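Local structure of kirola (Actinidia deliciosa, 4IGV) at residues E22-R27 / K142-Y147; Y29-M34 / Q40-L45; F58-D63 / K67-I72; G90-M93 / T98-I101; V103-K108 / N112-T117. The protein is a kiwifruit allergen of the ripening-related (MLP) family, related to PR-10 proteins, whose Bet v 1-like fold probably lets it bind small hydrophobic ligands. All coordinates share one frame; numbering follows the deposited sequence.

Interaction 1. Residues E22-R27 / K142-Y147; sequences EIFRYR and KDIETY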
# COMPACT_ATOMS: atom_id res chain seq x y z
N GLU A 22 -6.52 9.82 -4.56
CA GLU A 22 -6.21 9.98 -5.99
C GLU A 22 -4.93 9.23 -6.31
O GLU A 22 -4.82 8.53 -7.35
CB GLU A 22 -6.00 11.48 -6.30
CG GLU A 22 -5.44 11.81 -7.73
CD GLU A 22 -6.53 11.65 -8.69
OE1 GLU A 22 -7.70 11.34 -8.24
OE2 GLU A 22 -6.23 11.97 -9.89
N ILE A 23 -3.92 9.41 -5.47
CA ILE A 23 -2.63 8.74 -5.68
C ILE A 23 -2.80 7.24 -5.63
O ILE A 23 -2.34 6.51 -6.51
CB ILE A 23 -1.55 9.23 -4.70
CG1 ILE A 23 -1.29 10.70 -4.97
CG2 ILE A 23 -0.28 8.31 -4.77
CD1 ILE A 23 -0.52 11.39 -3.80
N PHE A 24 -3.40 6.71 -4.58
CA PHE A 24 -3.50 5.27 -4.42
C PHE A 24 -4.42 4.57 -5.38
O PHE A 24 -4.21 3.40 -5.70
CB PHE A 24 -3.79 4.92 -2.96
CG PHE A 24 -2.51 4.91 -2.14
CD1 PHE A 24 -2.00 6.03 -1.60
CD2 PHE A 24 -1.73 3.77 -2.11
CE1 PHE A 24 -0.79 5.99 -0.94
CE2 PHE A 24 -0.52 3.75 -1.42
CZ PHE A 24 -0.08 4.88 -0.84
N ARG A 25 -5.44 5.27 -5.85
CA ARG A 25 -6.34 4.72 -6.83
C ARG A 25 -5.84 4.96 -8.25
O ARG A 25 -5.63 3.98 -8.97
CB ARG A 25 -7.77 5.26 -6.69
CG ARG A 25 -8.71 4.63 -7.69
CD ARG A 25 -10.15 5.05 -7.59
NE ARG A 25 -10.92 4.43 -8.66
CZ ARG A 25 -12.16 4.72 -8.97
NH1 ARG A 25 -12.84 5.55 -8.22
NH2 ARG A 25 -12.77 4.08 -9.94
N TYR A 26 -5.69 6.21 -8.67
CA TYR A 26 -5.46 6.51 -10.06
C TYR A 26 -4.03 6.85 -10.46
O TYR A 26 -3.70 6.76 -11.66
CB TYR A 26 -6.33 7.69 -10.43
CG TYR A 26 -7.77 7.38 -10.66
CD1 TYR A 26 -8.73 7.95 -9.88
CD2 TYR A 26 -8.15 6.62 -11.74
CE1 TYR A 26 -10.10 7.72 -10.12
CE2 TYR A 26 -9.50 6.38 -11.99
CZ TYR A 26 -10.43 6.97 -11.16
OH TYR A 26 -11.78 6.75 -11.50
N ARG A 27 -3.19 7.28 -9.54
CA ARG A 27 -1.85 7.77 -9.94
C ARG A 27 -0.78 7.18 -9.03
O ARG A 27 0.12 7.89 -8.55
CB ARG A 27 -1.82 9.29 -9.96
CG ARG A 27 -2.86 9.95 -10.85
CD ARG A 27 -2.67 11.40 -11.13
NE ARG A 27 -1.45 11.63 -11.91
CZ ARG A 27 -0.74 12.75 -11.97
NH1 ARG A 27 -1.16 13.78 -11.29
NH2 ARG A 27 0.38 12.83 -12.70
N LYS A 142 3.96 9.28 5.21
CA LYS A 142 4.57 10.52 5.69
C LYS A 142 5.35 11.25 4.60
O LYS A 142 5.32 12.49 4.54
CB LYS A 142 5.44 10.22 6.91
CG LYS A 142 4.63 9.82 8.14
CD LYS A 142 5.49 9.37 9.28
CE LYS A 142 4.67 8.85 10.42
NZ LYS A 142 5.59 8.40 11.51
N ASP A 143 5.97 10.47 3.71
CA ASP A 143 6.67 11.08 2.57
C ASP A 143 5.66 11.77 1.65
O ASP A 143 5.96 12.86 1.18
CB ASP A 143 7.47 10.04 1.82
CG ASP A 143 8.75 9.66 2.53
OD1 ASP A 143 9.19 10.37 3.46
OD2 ASP A 143 9.37 8.64 2.16
N ILE A 144 4.50 11.13 1.43
CA ILE A 144 3.50 11.76 0.55
C ILE A 144 2.98 13.03 1.20
O ILE A 144 2.87 14.07 0.56
CB ILE A 144 2.38 10.78 0.23
CG1 ILE A 144 2.87 9.63 -0.63
CG2 ILE A 144 1.19 11.54 -0.38
CD1 ILE A 144 1.89 8.42 -0.69
N GLU A 145 2.62 12.95 2.47
CA GLU A 145 2.01 14.11 3.13
C GLU A 145 2.91 15.30 3.23
O GLU A 145 2.45 16.43 3.28
CB GLU A 145 1.41 13.70 4.50
CG GLU A 145 2.36 13.51 5.56
CD GLU A 145 1.72 13.05 6.93
OE1 GLU A 145 0.87 13.73 7.41
OE2 GLU A 145 2.06 11.91 7.35
N THR A 146 4.23 15.09 3.23
CA THR A 146 5.20 16.15 3.39
C THR A 146 5.88 16.50 2.06
O THR A 146 6.81 17.33 2.07
CB THR A 146 6.29 15.80 4.42
OG1 THR A 146 6.99 14.61 4.04
CG2 THR A 146 5.69 15.63 5.80
N TYR A 147 5.44 15.92 0.95
CA TYR A 147 6.10 16.14 -0.33
C TYR A 147 5.95 17.59 -0.78
O TYR A 147 4.86 18.13 -0.77
CB TYR A 147 5.49 15.21 -1.38
CG TYR A 147 6.16 15.34 -2.72
CD1 TYR A 147 7.41 14.80 -2.95
CD2 TYR A 147 5.48 15.88 -3.79
CE1 TYR A 147 8.01 14.88 -4.18
CE2 TYR A 147 6.07 15.99 -5.04
CZ TYR A 147 7.34 15.49 -5.23
OH TYR A 147 7.93 15.57 -6.47
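A buried, wholly apolar contact joins Ile-23 and Phe-24, near the C-terminal end of helix 17-25, to Ile-144, near the end of the long helix 131-145 that crosses the curved sheet of the Bet v 1 fold. The two backbones stay well apart, the closest CA atoms being those of Ile-23 and Ile-144 at 9.2 Å, and three side chains bridge the gap. Ile-144 divides its branches between two partners. With CG1 beside the backbone N (chi1 -67°), its CG2 is anti to that N and meets CD1 of Ile-23 at 3.8 Å, the two isoleucines sliding past one another in opposite directions. The other branch reaches the aromatic ring: Ile-144 CD1 lies 3.6 Å from Phe-24 CE1 and 4.1 Å from Phe-24 CZ, approaching the ring obliquely. Phe-20 and Trp-116 also meet the phenylalanine ring, while Ile-31 of helix 30-34 touches both isoleucines and so brings a third helix to the cluster. At the end of the long helix, the hydroxyl OG1 of Thr-146 donates to Lys-142 O at 2.7 Å, a bond made within the last turn. Between the two segments themselves everything rests on dispersion and the burial of methyl and ring carbons; this non-directional contact contributes, together with Ile-31, to the packing of the helix ends.

Interaction 2. Residues Y29-M34 / Q40-L45; sequences YLISEM and QGVDLL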
# COMPACT_ATOMS: atom_id res chain seq x y z
N TYR A 29 1.85 5.53 -9.56
CA TYR A 29 3.19 5.80 -10.01
C TYR A 29 3.83 7.03 -9.37
O TYR A 29 5.05 7.14 -9.30
CB TYR A 29 3.27 5.91 -11.53
CG TYR A 29 2.31 6.91 -12.13
CD1 TYR A 29 2.63 8.25 -12.17
CD2 TYR A 29 1.07 6.54 -12.63
CE1 TYR A 29 1.76 9.17 -12.71
CE2 TYR A 29 0.21 7.44 -13.17
CZ TYR A 29 0.54 8.78 -13.20
OH TYR A 29 -0.35 9.67 -13.77
N LEU A 30 3.01 7.97 -8.88
CA LEU A 30 3.60 9.16 -8.23
C LEU A 30 4.39 8.80 -6.97
O LEU A 30 5.21 9.61 -6.53
CB LEU A 30 2.50 10.16 -7.87
CG LEU A 30 1.84 10.83 -9.03
CD1 LEU A 30 0.70 11.70 -8.57
CD2 LEU A 30 2.82 11.66 -9.89
N ILE A 31 4.16 7.64 -6.36
CA ILE A 31 4.87 7.32 -5.11
C ILE A 31 6.34 7.02 -5.34
O ILE A 31 7.13 7.08 -4.39
CB ILE A 31 4.20 6.21 -4.24
CG1 ILE A 31 4.30 4.82 -4.90
CG2 ILE A 31 2.77 6.66 -3.79
CD1 ILE A 31 3.79 3.65 -4.05
N SER A 32 6.72 6.67 -6.57
CA SER A 32 8.16 6.63 -6.88
C SER A 32 8.79 8.00 -6.66
O SER A 32 9.84 8.09 -6.00
CB SER A 32 8.37 6.19 -8.32
OG SER A 32 7.79 4.91 -8.43
N GLU A 33 8.13 9.05 -7.15
CA GLU A 33 8.64 10.39 -7.04
C GLU A 33 8.62 10.94 -5.60
O GLU A 33 9.54 11.67 -5.19
CB GLU A 33 7.82 11.27 -7.99
CG GLU A 33 7.82 12.72 -7.71
CD GLU A 33 6.76 13.42 -8.58
OE1 GLU A 33 7.04 13.58 -9.79
OE2 GLU A 33 5.66 13.79 -8.06
N MET A 34 7.54 10.61 -4.86
CA MET A 34 7.30 11.17 -3.54
C MET A 34 8.02 10.44 -2.42
O MET A 34 8.35 11.03 -1.39
CB MET A 34 5.81 11.24 -3.24
CG MET A 34 5.09 12.07 -4.29
SD MET A 34 3.29 12.07 -4.06
CE MET A 34 2.81 13.30 -5.27
N GLN A 40 11.01 2.33 -6.02
CA GLN A 40 11.80 2.61 -7.22
C GLN A 40 11.01 2.48 -8.52
O GLN A 40 11.44 3.01 -9.55
CB GLN A 40 12.99 1.71 -7.29
CG GLN A 40 14.04 2.03 -6.29
CD GLN A 40 13.71 1.61 -4.87
OE1 GLN A 40 13.42 0.46 -4.63
NE2 GLN A 40 13.76 2.55 -3.92
N GLY A 41 9.87 1.81 -8.49
CA GLY A 41 9.06 1.70 -9.70
C GLY A 41 7.67 1.19 -9.34
O GLY A 41 7.51 0.36 -8.45
N VAL A 42 6.68 1.74 -10.03
CA VAL A 42 5.30 1.25 -10.03
C VAL A 42 4.88 1.19 -11.47
O VAL A 42 4.66 2.23 -12.13
CB VAL A 42 4.43 2.24 -9.31
CG1 VAL A 42 3.02 1.74 -9.28
CG2 VAL A 42 4.91 2.50 -7.85
N ASP A 43 4.72 -0.05 -11.95
CA ASP A 43 4.50 -0.30 -13.37
C ASP A 43 3.21 -1.04 -13.60
O ASP A 43 3.05 -2.20 -13.16
CB ASP A 43 5.63 -1.12 -13.96
CG ASP A 43 6.97 -0.46 -13.77
OD1 ASP A 43 7.10 0.72 -14.19
OD2 ASP A 43 7.82 -1.03 -13.05
N LEU A 44 2.28 -0.40 -14.29
CA LEU A 44 1.04 -1.05 -14.67
C LEU A 44 1.39 -2.13 -15.69
O LEU A 44 2.08 -1.88 -16.66
CB LEU A 44 0.09 -0.00 -15.27
CG LEU A 44 -1.29 -0.50 -15.69
CD1 LEU A 44 -2.14 -0.91 -14.49
CD2 LEU A 44 -1.96 0.62 -16.41
N LEU A 45 0.86 -3.33 -15.46
CA LEU A 45 1.05 -4.44 -16.35
C LEU A 45 -0.18 -4.80 -17.14
O LEU A 45 -0.05 -5.20 -18.27
CB LEU A 45 1.49 -5.65 -15.54
CG LEU A 45 2.81 -5.57 -14.82
CD1 LEU A 45 3.14 -6.94 -14.19
CD2 LEU A 45 3.94 -5.13 -15.71
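In this corner of the Bet v 1 fold the short helix 30-34, second of the two consecutive helices that follow the first strand, packs beside the edge strand 39-46 of the antiparallel sheet. Helix 30-34 and strand 41-45 run almost antiparallel, at 172°, with their axes 7.5 Å apart at closest approach. Val-42 carries the contact from the strand side, its side chain directed at the helix. One methyl serves the helix proper: Val-42 CG2 is 3.8 Å from Ile-31 CG1, and the two side chains cross at about a right angle. Ile-31 places CG1 between its backbone N and carbonyl carbon (chi1 69°), which turns this branch towards the valine, though this holds for one of two conformers of the isoleucine and is less certain in detail. Gln-40 and Gly-41 both face Lys-59 in a classic beta bulge, and Gln-40 OE1 is hydrogen-bonded to Thr-61 OG1. Next to the bulge, the Ser-32 side chain starts toward the strand; in one of its two conformers Ser-32 OG is 3.7 Å from Gly-41 CA, a detail equally tentative. The tyrosine contributes its inner part, since the ring leads off from the strand; its OH bonds to Arg-27 and its ring meets Trp-49 edge-to-face. Against the backbone of that residue the valine presses directly: Val-42 CG1 rests on it, and Val-42 CB lies 3.8 Å from Tyr-29 CA.

Interaction 3. Residues F58-D63 / K67-I72; sequences FKYTID and KTAKDI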
# COMPACT_ATOMS: atom_id res chain seq x y z
N PHE A 58 5.62 -3.67 -8.50
CA PHE A 58 6.32 -2.75 -7.63
C PHE A 58 7.76 -3.16 -7.48
O PHE A 58 8.07 -4.35 -7.26
CB PHE A 58 5.69 -2.74 -6.25
CG PHE A 58 4.28 -2.23 -6.21
CD1 PHE A 58 4.00 -0.92 -6.06
CD2 PHE A 58 3.20 -3.09 -6.35
CE1 PHE A 58 2.70 -0.43 -6.02
CE2 PHE A 58 1.93 -2.61 -6.31
CZ PHE A 58 1.68 -1.30 -6.14
N LYS A 59 8.65 -2.17 -7.62
CA LYS A 59 10.04 -2.34 -7.29
C LYS A 59 10.25 -1.46 -6.06
O LYS A 59 10.00 -0.25 -6.10
CB LYS A 59 10.94 -1.86 -8.42
CG LYS A 59 10.80 -2.68 -9.68
CD LYS A 59 11.72 -2.14 -10.74
CE LYS A 59 13.16 -2.33 -10.37
NZ LYS A 59 14.04 -2.06 -11.54
N TYR A 60 10.68 -2.05 -4.95
CA TYR A 60 10.81 -1.36 -3.70
C TYR A 60 12.00 -1.82 -2.90
O TYR A 60 12.64 -2.82 -3.25
CB TYR A 60 9.48 -1.47 -2.89
CG TYR A 60 9.09 -2.83 -2.33
CD1 TYR A 60 9.29 -3.14 -1.01
CD2 TYR A 60 8.51 -3.80 -3.13
CE1 TYR A 60 8.89 -4.40 -0.47
CE2 TYR A 60 8.13 -5.05 -2.62
CZ TYR A 60 8.30 -5.34 -1.30
OH TYR A 60 7.93 -6.56 -0.78
N THR A 61 12.32 -1.08 -1.86
CA THR A 61 13.45 -1.38 -1.02
C THR A 61 13.01 -1.35 0.43
O THR A 61 12.40 -0.37 0.88
CB THR A 61 14.57 -0.37 -1.28
OG1 THR A 61 15.01 -0.45 -2.64
CG2 THR A 61 15.77 -0.61 -0.35
N ILE A 62 13.33 -2.42 1.15
CA ILE A 62 13.02 -2.59 2.57
C ILE A 62 14.33 -2.96 3.26
O ILE A 62 15.00 -3.93 2.87
CB ILE A 62 12.03 -3.80 2.80
CG1 ILE A 62 10.62 -3.52 2.31
CG2 ILE A 62 12.07 -4.22 4.32
CD1 ILE A 62 9.65 -3.07 3.40
N ASP A 63 14.68 -2.19 4.28
CA ASP A 63 15.94 -2.38 5.01
C ASP A 63 17.14 -2.47 4.06
O ASP A 63 18.01 -3.33 4.21
CB ASP A 63 15.86 -3.60 5.92
CG ASP A 63 14.95 -3.37 7.15
OD1 ASP A 63 14.54 -2.22 7.40
OD2 ASP A 63 14.69 -4.34 7.89
N LYS A 67 13.35 -5.45 -3.39
CA LYS A 67 12.31 -6.45 -3.48
C LYS A 67 11.36 -6.12 -4.61
O LYS A 67 11.34 -5.01 -5.11
CB LYS A 67 11.56 -6.55 -2.18
CG LYS A 67 12.45 -7.12 -1.04
CD LYS A 67 11.70 -7.35 0.21
CE LYS A 67 12.65 -7.61 1.36
NZ LYS A 67 12.76 -9.03 1.69
N THR A 68 10.56 -7.10 -5.01
CA THR A 68 9.51 -6.85 -5.99
C THR A 68 8.20 -7.49 -5.55
O THR A 68 8.21 -8.43 -4.75
CB THR A 68 9.85 -7.35 -7.43
OG1 THR A 68 9.92 -8.79 -7.48
CG2 THR A 68 11.14 -6.75 -7.93
N ALA A 69 7.10 -7.00 -6.08
CA ALA A 69 5.77 -7.59 -5.85
C ALA A 69 4.94 -7.33 -7.07
O ALA A 69 5.05 -6.27 -7.71
CB ALA A 69 5.11 -6.97 -4.67
N LYS A 70 4.09 -8.28 -7.41
CA LYS A 70 3.06 -8.05 -8.40
C LYS A 70 1.74 -8.18 -7.67
O LYS A 70 1.47 -9.18 -6.98
CB LYS A 70 3.14 -9.11 -9.52
CG LYS A 70 2.21 -8.88 -10.62
CD LYS A 70 2.35 -9.89 -11.76
CE LYS A 70 1.97 -11.25 -11.36
NZ LYS A 70 1.95 -12.12 -12.58
N ASP A 71 0.90 -7.18 -7.84
CA ASP A 71 -0.39 -7.10 -7.14
C ASP A 71 -1.53 -6.95 -8.11
O ASP A 71 -1.35 -6.39 -9.21
CB ASP A 71 -0.50 -5.85 -6.26
CG ASP A 71 0.45 -5.79 -5.11
OD1 ASP A 71 1.41 -6.59 -5.01
OD2 ASP A 71 0.26 -4.85 -4.27
N ILE A 72 -2.71 -7.46 -7.70
CA ILE A 72 -3.97 -7.17 -8.37
C ILE A 72 -4.78 -6.23 -7.49
O ILE A 72 -4.77 -6.32 -6.27
CB ILE A 72 -4.80 -8.47 -8.74
CG1 ILE A 72 -6.10 -8.13 -9.48
CG2 ILE A 72 -5.09 -9.34 -7.53
CD1 ILE A 72 -6.70 -9.33 -10.25
O HOH W 1 7.06 -8.74 -2.13
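Backbone hydrogen bonds tie Phe-58 to Ala-69 and Tyr-60 to Lys-67, pairing strands 55-62 and 65-77 as an antiparallel beta hairpin. Three of the four bonds are close to straight, among them Tyr-60 N to Lys-67 O at 3.0 Å (178° at the hydrogen) and the return bond from Lys-67 N to Tyr-60 O at 2.7 Å. The more bent one is at the other pair, where Ala-69 N reaches a lone pair of Phe-58 O, in the carbonyl plane. Between them Lys-59 and Thr-68 form a non-hydrogen-bonded pair, where Thr-68 CA makes a CA-H...O contact with Phe-58 O.

Aromatic contacts occupy the face that bears Phe-58, Tyr-60, Lys-67 and Ala-69. The Tyr-60 ring swings across to the neighbouring strand, its CG between the backbone N and carbonyl carbon (chi1 69°), and takes a CH-pi contact from Lys-67 CB, 3.8 Å from the ring centroid and over one face. Further along, Phe-58 CE2 comes within 3.5 Å of Asp-71 OD2, ring and carboxylate planes 52° apart. Asp-71 OD2 is hydrogen-bonded to an unidentified ligand, probably from the crystallisation liquor.

A water completes the set, held by Tyr-60 OH at 2.7 Å and donating to Thr-68 O at 2.9 Å. The one tyrosine thus serves two chemistries: its ring face packs on the lysine's aliphatic carbons, while its phenol oxygen is linked through water to the partner strand's backbone.

Interaction 4. Residues G90-M93 / T98-I101; sequences GDLM and TFII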
# COMPACT_ATOMS: atom_id res chain seq x y z
N GLY A 90 6.03 -12.30 -5.59
CA GLY A 90 7.12 -11.48 -5.12
C GLY A 90 7.74 -12.01 -3.86
O GLY A 90 7.42 -13.10 -3.40
N ASP A 91 8.68 -11.24 -3.33
CA ASP A 91 9.44 -11.69 -2.16
C ASP A 91 8.50 -12.08 -1.02
O ASP A 91 8.78 -13.05 -0.29
CB ASP A 91 10.43 -10.62 -1.71
CG ASP A 91 11.47 -10.30 -2.76
OD1 ASP A 91 12.63 -10.73 -2.62
OD2 ASP A 91 11.17 -9.64 -3.78
N LEU A 92 7.46 -11.30 -0.79
CA LEU A 92 6.52 -11.61 0.33
C LEU A 92 5.90 -12.98 0.25
O LEU A 92 5.59 -13.61 1.29
CB LEU A 92 5.42 -10.54 0.42
CG LEU A 92 5.79 -9.22 1.09
CD1 LEU A 92 4.92 -8.05 0.73
CD2 LEU A 92 5.89 -9.41 2.65
N MET A 93 5.78 -13.50 -0.96
CA MET A 93 5.19 -14.81 -1.17
C MET A 93 6.11 -15.93 -0.72
O MET A 93 5.72 -17.08 -0.68
CB MET A 93 4.82 -15.00 -2.64
CG MET A 93 3.76 -14.04 -3.16
SD MET A 93 2.15 -14.31 -2.38
CE MET A 93 2.25 -13.03 -1.16
N THR A 98 -0.85 -15.91 1.54
CA THR A 98 -1.69 -14.85 1.04
C THR A 98 -1.42 -13.55 1.78
O THR A 98 -1.04 -13.55 2.93
CB THR A 98 -3.19 -15.16 1.18
OG1 THR A 98 -3.58 -15.22 2.55
CG2 THR A 98 -3.56 -16.50 0.56
N PHE A 99 -1.62 -12.43 1.07
CA PHE A 99 -1.37 -11.12 1.62
C PHE A 99 -2.20 -10.09 0.89
O PHE A 99 -2.10 -9.97 -0.32
CB PHE A 99 0.12 -10.77 1.54
CG PHE A 99 0.61 -9.85 2.65
CD1 PHE A 99 1.45 -10.29 3.59
CD2 PHE A 99 0.16 -8.52 2.76
CE1 PHE A 99 1.89 -9.47 4.61
CE2 PHE A 99 0.60 -7.74 3.79
CZ PHE A 99 1.45 -8.21 4.68
N ILE A 100 -3.03 -9.38 1.64
CA ILE A 100 -3.90 -8.33 1.13
C ILE A 100 -3.61 -7.05 1.91
O ILE A 100 -3.40 -7.08 3.11
CB ILE A 100 -5.39 -8.68 1.36
CG1 ILE A 100 -5.73 -10.03 0.71
CG2 ILE A 100 -6.23 -7.59 0.84
CD1 ILE A 100 -5.42 -10.09 -0.56
N ILE A 101 -3.54 -5.93 1.20
CA ILE A 101 -3.33 -4.63 1.80
C ILE A 101 -4.48 -3.73 1.39
O ILE A 101 -4.78 -3.56 0.23
CB ILE A 101 -2.02 -3.98 1.30
CG1 ILE A 101 -0.83 -4.85 1.74
CG2 ILE A 101 -1.85 -2.52 1.85
CD1 ILE A 101 0.53 -4.34 1.23
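Leu-92 and Met-93 lean on Phe-99 of strand 96-107, so that the loop leaving strand 82-88 is packed against the strand it leads into. Gly-90 starts the 90-93 segment with phi at 134°, where a side chain would be jammed against the preceding carbonyl oxygen, and its own carbonyl accepts from Met-93 N at 3.0 Å, closing the short 3-10 turn. Asp-91 follows and looks to another strand, its OD2 taking a hydrogen bond from Thr-68 N. Leu-92 points at the strand: its CD2 approaches Phe-99 CE1 obliquely at a loose 4.5 Å, while Ile-87 and Leu-133 pack on the same leucine. Met-93 then reaches over with a doubly bent chain (chi2 -66°, chi3 98°), which carries its terminal methyl back to the strand, and CE stops 4.1 Å from Phe-99 CB. Leucine and methionine thereby touch different parts of one residue, its ring and its CB. Tyr-96 and Phe-118 meet the Phe-99 ring edge-to-face, and Leu-133 of helix 131-145 touches it too. Across the two segments the packing is loose, apolar and non-directional, while directional bonds act within the turn and between Asp-91 and Thr-68.

Interaction 5. Residues V103-K108 / N112-T117; sequences VQVDTK and NSVTWT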
# COMPACT_ATOMS: atom_id res chain seq x y z
N VAL A 103 -5.98 0.10 1.74
CA VAL A 103 -5.72 1.51 2.05
C VAL A 103 -7.08 2.21 2.04
O VAL A 103 -7.81 2.12 1.08
CB VAL A 103 -4.81 2.21 1.00
CG1 VAL A 103 -4.37 3.58 1.56
CG2 VAL A 103 -3.61 1.37 0.62
N GLN A 104 -7.42 2.88 3.12
CA GLN A 104 -8.70 3.57 3.21
C GLN A 104 -8.52 4.96 3.79
O GLN A 104 -7.90 5.11 4.84
CB GLN A 104 -9.67 2.74 4.10
CG GLN A 104 -11.05 3.26 4.06
CD GLN A 104 -11.36 4.23 5.16
OE1 GLN A 104 -10.95 4.02 6.33
NE2 GLN A 104 -12.10 5.29 4.84
N VAL A 105 -9.04 5.95 3.11
CA VAL A 105 -8.80 7.37 3.43
C VAL A 105 -10.09 7.99 3.95
O VAL A 105 -11.13 7.92 3.31
CB VAL A 105 -8.30 8.15 2.19
CG1 VAL A 105 -7.94 9.61 2.63
CG2 VAL A 105 -7.09 7.42 1.57
N ASP A 106 -10.04 8.59 5.14
CA ASP A 106 -11.14 9.32 5.68
C ASP A 106 -10.96 10.78 5.40
O ASP A 106 -9.96 11.37 5.84
CB ASP A 106 -11.19 9.15 7.17
CG ASP A 106 -11.67 7.83 7.59
OD1 ASP A 106 -12.48 7.19 6.86
OD2 ASP A 106 -11.27 7.42 8.71
N THR A 107 -11.89 11.36 4.66
CA THR A 107 -11.93 12.78 4.44
C THR A 107 -13.30 13.19 4.86
O THR A 107 -14.19 13.28 4.03
CB THR A 107 -11.75 13.08 2.94
OG1 THR A 107 -12.87 12.57 2.19
CG2 THR A 107 -10.50 12.46 2.42
N LYS A 108 -13.52 13.38 6.16
CA LYS A 108 -14.82 13.86 6.62
C LYS A 108 -14.94 15.34 6.27
O LYS A 108 -16.02 15.84 5.94
CB LYS A 108 -15.01 13.60 8.12
CG LYS A 108 -15.16 12.10 8.50
CD LYS A 108 -16.22 11.38 7.65
CE LYS A 108 -16.80 10.16 8.38
NZ LYS A 108 -17.74 9.34 7.53
N ASN A 112 -8.27 14.40 8.23
CA ASN A 112 -7.95 13.49 7.17
C ASN A 112 -7.11 12.40 7.84
O ASN A 112 -6.20 12.71 8.64
CB ASN A 112 -7.07 14.18 6.09
CG ASN A 112 -7.76 15.34 5.40
OD1 ASN A 112 -8.48 15.12 4.42
ND2 ASN A 112 -7.59 16.55 5.92
N SER A 113 -7.42 11.15 7.53
CA SER A 113 -6.58 10.07 7.98
C SER A 113 -6.49 8.97 6.95
O SER A 113 -7.35 8.86 6.06
CB SER A 113 -7.04 9.52 9.29
OG SER A 113 -8.31 8.92 9.11
N VAL A 114 -5.47 8.14 7.08
CA VAL A 114 -5.24 6.98 6.23
C VAL A 114 -5.14 5.75 7.11
O VAL A 114 -4.35 5.77 8.09
CB VAL A 114 -3.95 7.19 5.40
CG1 VAL A 114 -3.69 5.96 4.49
CG2 VAL A 114 -4.01 8.49 4.59
N THR A 115 -5.93 4.74 6.81
CA THR A 115 -5.85 3.51 7.54
C THR A 115 -5.30 2.44 6.63
O THR A 115 -5.82 2.20 5.53
CB THR A 115 -7.24 3.10 8.02
OG1 THR A 115 -7.71 4.10 8.93
CG2 THR A 115 -7.14 1.77 8.84
N TRP A 116 -4.26 1.78 7.12
CA TRP A 116 -3.62 0.65 6.42
C TRP A 116 -4.04 -0.64 7.15
O TRP A 116 -3.89 -0.73 8.39
CB TRP A 116 -2.09 0.81 6.52
CG TRP A 116 -1.56 1.92 5.70
CD1 TRP A 116 -1.33 3.18 6.11
CD2 TRP A 116 -1.07 1.84 4.35
NE1 TRP A 116 -0.83 3.94 5.07
CE2 TRP A 116 -0.60 3.10 4.00
CE3 TRP A 116 -0.91 0.80 3.46
CZ2 TRP A 116 -0.06 3.38 2.76
CZ3 TRP A 116 -0.38 1.06 2.22
CH2 TRP A 116 0.09 2.34 1.89
N THR A 117 -4.58 -1.60 6.42
CA THR A 117 -4.95 -2.87 6.96
C THR A 117 -4.28 -3.96 6.17
O THR A 117 -4.39 -4.00 4.94
CB THR A 117 -6.49 -3.05 6.96
OG1 THR A 117 -7.13 -2.04 7.68
CG2 THR A 117 -6.89 -4.43 7.56
O HOH W 2 -8.85 6.18 7.53
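Val-103 pushes its CG2 methyl onto the indole of Trp-116, a bump on the apolar face of this antiparallel hairpin of strands 96-107 and 112-122. In the modelled conformer, one of two for this valine, the methyl sits over one face of the six-membered ring, 4.1 Å from its centroid and 3.6 Å from CZ3, a CH-pi contact between side chains that lie side by side. In the same conformer the other methyl, CG1, anti to the backbone N (chi1 -169°), fits beside Val-114 CG1 at 3.8 Å; both details are correspondingly tentative. Val-105 continues this apolar ridge, on which Phe-20 and Phe-24 of helix 17-25 pack; Trp-116 NE1 bonds to Thr-141 of helix 131-145.

The opposite face is polar. A bend at chi2 (-94°) brings Gln-104 NE2 to Asp-106 OD1 at 2.8 Å; that oxygen lies nearly in the amide plane, whereas NE2 comes from above the carboxylate plane. In the hollow beside this pair a water is hydrogen-bonded to Gln-104 O, Ser-113 OG and Thr-115 OG1. Ser-113 OG is bonded to Gln-10 as well, in the adjoining strand 4-12.

Four backbone bonds hold the register, the straightest from Thr-115 N to Gln-104 O at 2.8 Å (174°). Chemically the hairpin is two-sided: valines and indole pack under the helices, whereas amide, carboxylate, hydroxyls and water form a hydrogen-bonded surface on the other face.

Overall arrangement
Interactions 3 and 5 are hairpins of the same antiparallel sheet, stitched by backbone hydrogen bonds, whereas interactions 1, 2 and 4 rely on side-chain packing. Interaction 1 is fully buried and wholly apolar; the others are partly buried, and both hairpins also carry a carboxylate and a bound water. Interaction 1 touches interaction 2 through Ile-31 and interaction 5 where Phe-24 meets Trp-116, linking helices and sheet through apolar contacts. Interactions 4 and 5 both use strand 96-107 and meet at Ile-101 and Trp-116, although their centres are about 21 Å apart. Polar links join the other neighbours: Gln-40 to Thr-61 between interactions 2 and 3, and Asp-91 to Thr-68 between 3 and 4.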